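Local coordinates for beta-fructofuranosidase (Bifidobacterium adolescentis, PDB 6NOB), which probably hydrolyses terminal beta-D-fructofuranoside residues from substrates such as sucrose, as a family 32 glycoside hydrolase, at residues 496-504 against 627-635. Numbering follows the deposited sequence.
Sequences ELLGERLAV and VDARALNGI
An antiparallel edge pairing in the C-terminal beta-sandwich joins L498 and R501 to L632 and R630, and the register slips by one residue between these two non-hydrogen-bonded pairs, which defines a beta bulge. G499 N gives a hydrogen bond to A631 O (2.7 Å), A631 N returns one to E500 O (2.9 Å), and L502 N closes on A629 O. Beyond the strand, N633 ties down the end of helix 491-497: its N reaches L497 O, while ND2 bonds E496 O at 2.9 Å, near its amide plane. Strand 498-501 is outermost in its six-stranded sheet; the side chains of L502 and V504 touch V513 of the facing sheet, and V504 CG2 meets V627 CG1 at 3.8 Å. On the face bearing L498, R630 grips D628 side-on, NE to OD1 and NH2 to OD2 (2.7 Å). R501, bent at chi2 (-96°), lays its guanidinium face over D628 OD1, 3.1 Å from NE; the planes stack 29° apart and no N-H aims at OD1, leaving charge alone. L498 CD2 packs over a face of R630, 3.9 Å from NH1. A leucine in place of R630 would probably cost D628 both side-on hydrogen bonds, its carboxylate freer to turn against R501.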
ATOM      1  N   GLU A 496     -18.966   4.637   8.234  1.00 39.18           N
ATOM      2  CA  GLU A 496     -18.759   5.914   7.559  1.00 42.31           C
ATOM      3  C   GLU A 496     -19.160   5.903   6.088  1.00 42.52           C
ATOM      4  O   GLU A 496     -19.599   6.939   5.574  1.00 42.46           O
ATOM      5  CB  GLU A 496     -17.292   6.341   7.680  1.00 42.78           C
ATOM      6  CG  GLU A 496     -16.798   6.514   9.113  1.00 42.80           C
ATOM      7  CD  GLU A 496     -17.533   7.608   9.868  1.00 48.39           C
ATOM      8  OE1 GLU A 496     -17.914   8.620   9.242  1.00 47.42           O
ATOM      9  OE2 GLU A 496     -17.732   7.455  11.092  1.00 47.40           O
ATOM     10  N   LEU A 497     -19.032   4.767   5.395  1.00 43.79           N
ATOM     11  CA  LEU A 497     -19.157   4.745   3.940  1.00 45.08           C
ATOM     12  C   LEU A 497     -20.518   4.289   3.431  1.00 47.44           C
ATOM     13  O   LEU A 497     -20.870   4.620   2.294  1.00 52.35           O
ATOM     14  CB  LEU A 497     -18.082   3.842   3.324  1.00 37.88           C
ATOM     15  CG  LEU A 497     -16.633   4.309   3.471  1.00 38.11           C
ATOM     16  CD1 LEU A 497     -15.690   3.407   2.683  1.00 33.49           C
ATOM     17  CD2 LEU A 497     -16.491   5.757   3.031  1.00 34.61           C
ATOM     18  N   LEU A 498     -21.284   3.542   4.224  1.00 46.72           N
ATOM     19  CA  LEU A 498     -22.570   3.026   3.767  1.00 46.04           C
ATOM     20  C   LEU A 498     -23.629   4.124   3.836  1.00 46.87           C
ATOM     21  O   LEU A 498     -23.924   4.653   4.912  1.00 52.29           O
ATOM     22  CB  LEU A 498     -22.996   1.814   4.591  1.00 35.40           C
ATOM     23  CG  LEU A 498     -22.606   0.441   4.042  1.00 44.71           C
ATOM     24  CD1 LEU A 498     -21.102   0.362   3.833  1.00 38.36           C
ATOM     25  CD2 LEU A 498     -23.070  -0.634   5.000  1.00 42.64           C
ATOM     26  N   GLY A 499     -24.205   4.447   2.684  1.00 47.71           N
ATOM     27  CA  GLY A 499     -25.190   5.503   2.549  1.00 48.73           C
ATOM     28  C   GLY A 499     -26.610   4.980   2.438  1.00 47.40           C
ATOM     29  O   GLY A 499     -26.960   3.928   2.973  1.00 47.86           O
ATOM     30  N   GLU A 500     -27.440   5.741   1.728  1.00 56.04           N
ATOM     31  CA  GLU A 500     -28.857   5.425   1.606  1.00 60.53           C
ATOM     32  C   GLU A 500     -29.066   4.065   0.937  1.00 57.68           C
ATOM     33  O   GLU A 500     -28.318   3.656   0.043  1.00 60.63           O
ATOM     34  CB  GLU A 500     -29.574   6.497   0.783  1.00 71.54           C
ATOM     35  CG  GLU A 500     -31.101   6.402   0.838  1.00 91.10           C
ATOM     36  CD  GLU A 500     -31.748   7.339  -0.127  1.00103.75           C
ATOM     37  OE1 GLU A 500     -32.963   7.605   0.013  1.00106.09           O
ATOM     38  OE2 GLU A 500     -31.034   7.808  -1.027  1.00106.68           O
ATOM     39  N   ARG A 501     -30.096   3.358   1.389  1.00 57.53           N
ATOM     40  CA  ARG A 501     -30.532   2.144   0.715  1.00 57.97           C
ATOM     41  C   ARG A 501     -30.961   2.462  -0.710  1.00 58.56           C
ATOM     42  O   ARG A 501     -31.462   3.551  -1.004  1.00 54.73           O
ATOM     43  CB  ARG A 501     -31.686   1.491   1.481  1.00 60.92           C
ATOM     44  CG  ARG A 501     -31.242   0.532   2.572  1.00 69.12           C
ATOM     45  CD  ARG A 501     -31.237  -0.902   2.063  1.00 73.76           C
ATOM     46  NE  ARG A 501     -31.393  -1.889   3.131  1.00 80.78           N
ATOM     47  CZ  ARG A 501     -31.815  -3.139   2.944  1.00 87.00           C
ATOM     48  NH1 ARG A 501     -32.126  -3.570   1.728  1.00 86.58           N
ATOM     49  NH2 ARG A 501     -31.920  -3.968   3.976  1.00 91.31           N
ATOM     50  N   LEU A 502     -30.716   1.509  -1.604  1.00 59.15           N
ATOM     51  CA  LEU A 502     -31.042   1.631  -3.015  1.00 56.59           C
ATOM     52  C   LEU A 502     -32.119   0.616  -3.365  1.00 52.93           C
ATOM     53  O   LEU A 502     -32.072  -0.536  -2.920  1.00 51.82           O
ATOM     54  CB  LEU A 502     -29.803   1.420  -3.894  1.00 54.72           C
ATOM     55  CG  LEU A 502     -28.674   2.428  -3.674  1.00 55.43           C
ATOM     56  CD1 LEU A 502     -27.443   2.043  -4.479  1.00 51.45           C
ATOM     57  CD2 LEU A 502     -29.147   3.831  -4.021  1.00 44.46           C
ATOM     58  N   ALA A 503     -33.102   1.064  -4.140  1.00 48.55           N
ATOM     59  CA  ALA A 503     -34.218   0.208  -4.509  1.00 58.36           C
ATOM     60  C   ALA A 503     -33.756  -0.909  -5.435  1.00 61.27           C
ATOM     61  O   ALA A 503     -32.898  -0.710  -6.299  1.00 61.83           O
ATOM     62  CB  ALA A 503     -35.317   1.028  -5.182  1.00 52.01           C
ATOM     63  N   VAL A 504     -34.328  -2.092  -5.243  1.00 60.97           N
ATOM     64  CA  VAL A 504     -34.051  -3.256  -6.076  1.00 61.90           C
ATOM     65  C   VAL A 504     -35.289  -3.508  -6.922  1.00 68.38           C
ATOM     66  O   VAL A 504     -36.343  -3.888  -6.396  1.00 71.08           O
ATOM     67  CB  VAL A 504     -33.693  -4.490  -5.236  1.00 56.05           C
ATOM     68  CG1 VAL A 504     -33.263  -5.638  -6.137  1.00 53.47           C
ATOM     69  CG2 VAL A 504     -32.609  -4.148  -4.220  1.00 47.42           C
ATOM     70  N   VAL A 627     -31.186  -9.044  -0.774  1.00 51.69           N
ATOM     71  CA  VAL A 627     -30.284  -8.091  -1.416  1.00 53.13           C
ATOM     72  C   VAL A 627     -30.322  -6.793  -0.619  1.00 52.51           C
ATOM     73  O   VAL A 627     -31.383  -6.174  -0.486  1.00 60.17           O
ATOM     74  CB  VAL A 627     -30.659  -7.829  -2.887  1.00 51.19           C
ATOM     75  CG1 VAL A 627     -29.872  -6.647  -3.434  1.00 45.57           C
ATOM     76  CG2 VAL A 627     -30.409  -9.069  -3.732  1.00 48.91           C
ATOM     77  N   ASP A 628     -29.168  -6.380  -0.097  1.00 48.56           N
ATOM     78  CA  ASP A 628     -29.019  -5.138   0.662  1.00 47.44           C
ATOM     79  C   ASP A 628     -28.013  -4.278  -0.095  1.00 44.18           C
ATOM     80  O   ASP A 628     -26.802  -4.488   0.021  1.00 48.62           O
ATOM     81  CB  ASP A 628     -28.565  -5.427   2.094  1.00 48.70           C
ATOM     82  CG  ASP A 628     -28.270  -4.166   2.896  1.00 51.42           C
ATOM     83  OD1 ASP A 628     -28.611  -3.055   2.441  1.00 57.12           O
ATOM     84  OD2 ASP A 628     -27.697  -4.293   3.999  1.00 53.68           O
ATOM     85  N   ALA A 629     -28.509  -3.321  -0.875  1.00 47.22           N
ATOM     86  CA  ALA A 629     -27.673  -2.447  -1.686  1.00 45.58           C
ATOM     87  C   ALA A 629     -27.803  -1.017  -1.185  1.00 47.55           C
ATOM     88  O   ALA A 629     -28.912  -0.554  -0.898  1.00 43.72           O
ATOM     89  CB  ALA A 629     -28.056  -2.530  -3.165  1.00 42.82           C
ATOM     90  N   ARG A 630     -26.668  -0.324  -1.078  1.00 47.63           N
ATOM     91  CA  ARG A 630     -26.630   1.031  -0.548  1.00 48.25           C
ATOM     92  C   ARG A 630     -25.622   1.859  -1.331  1.00 47.49           C
ATOM     93  O   ARG A 630     -24.594   1.349  -1.786  1.00 45.94           O
ATOM     94  CB  ARG A 630     -26.256   1.055   0.946  1.00 45.43           C
ATOM     95  CG  ARG A 630     -27.147   0.205   1.839  1.00 54.26           C
ATOM     96  CD  ARG A 630     -26.703   0.240   3.290  1.00 53.59           C
ATOM     97  NE  ARG A 630     -27.100  -0.981   3.986  1.00 56.09           N
ATOM     98  CZ  ARG A 630     -27.114  -1.126   5.308  1.00 53.80           C
ATOM     99  NH1 ARG A 630     -26.755  -0.120   6.096  1.00 42.48           N
ATOM    100  NH2 ARG A 630     -27.488  -2.280   5.841  1.00 55.01           N
ATOM    101  N   ALA A 631     -25.922   3.148  -1.470  1.00 47.85           N
ATOM    102  CA  ALA A 631     -24.981   4.080  -2.071  1.00 50.98           C
ATOM    103  C   ALA A 631     -23.742   4.220  -1.193  1.00 48.77           C
ATOM    104  O   ALA A 631     -23.813   4.158   0.036  1.00 49.02           O
ATOM    105  CB  ALA A 631     -25.637   5.446  -2.273  1.00 40.59           C
ATOM    106  N   LEU A 632     -22.594   4.410  -1.838  1.00 41.09           N
ATOM    107  CA  LEU A 632     -21.328   4.550  -1.132  1.00 42.29           C
ATOM    108  C   LEU A 632     -20.980   6.027  -0.995  1.00 46.89           C
ATOM    109  O   LEU A 632     -21.044   6.779  -1.973  1.00 49.80           O
ATOM    110  CB  LEU A 632     -20.208   3.800  -1.858  1.00 40.19           C
ATOM    111  CG  LEU A 632     -18.965   3.454  -1.033  1.00 37.72           C
ATOM    112  CD1 LEU A 632     -19.277   2.356  -0.027  1.00 39.35           C
ATOM    113  CD2 LEU A 632     -17.823   3.032  -1.936  1.00 35.66           C
ATOM    114  N   ASN A 633     -20.621   6.437   0.219  1.00 43.07           N
ATOM    115  CA  ASN A 633     -20.228   7.814   0.465  1.00 44.66           C
ATOM    116  C   ASN A 633     -18.814   8.072  -0.051  1.00 47.82           C
ATOM    117  O   ASN A 633     -18.045   7.151  -0.339  1.00 45.66           O
ATOM    118  CB  ASN A 633     -20.281   8.135   1.958  1.00 43.54           C
ATOM    119  CG  ASN A 633     -21.683   8.080   2.522  1.00 46.34           C
ATOM    120  OD1 ASN A 633     -22.648   8.481   1.871  1.00 46.47           O
ATOM    121  ND2 ASN A 633     -21.804   7.582   3.746  1.00 45.23           N
ATOM    122  N   GLY A 634     -18.471   9.357  -0.154  1.00 46.95           N
ATOM    123  CA  GLY A 634     -17.116   9.775  -0.424  1.00 44.15           C
ATOM    124  C   GLY A 634     -16.452  10.290   0.839  1.00 45.96           C
ATOM    125  O   GLY A 634     -17.122  10.632   1.812  1.00 58.53           O
ATOM    126  N   ILE A 635     -15.120  10.342   0.817  1.00 41.89           N
ATOM    127  CA  ILE A 635     -14.334  10.722   1.986  1.00 43.78           C
ATOM    128  C   ILE A 635     -13.746  12.117   1.874  1.00 51.15           C
ATOM    129  O   ILE A 635     -13.080  12.569   2.817  1.00 53.22           O
ATOM    130  CB  ILE A 635     -13.217   9.699   2.268  1.00 37.82           C
ATOM    131  CG1 ILE A 635     -12.178   9.719   1.146  1.00 37.63           C
ATOM    132  CG2 ILE A 635     -13.800   8.307   2.441  1.00 37.80           C
ATOM    133  CD1 ILE A 635     -10.939   8.911   1.447  1.00 34.32           C
TER
HETATM  134  O   HOH W   1     -31.328  -2.481  -0.932  1.00 52.38           O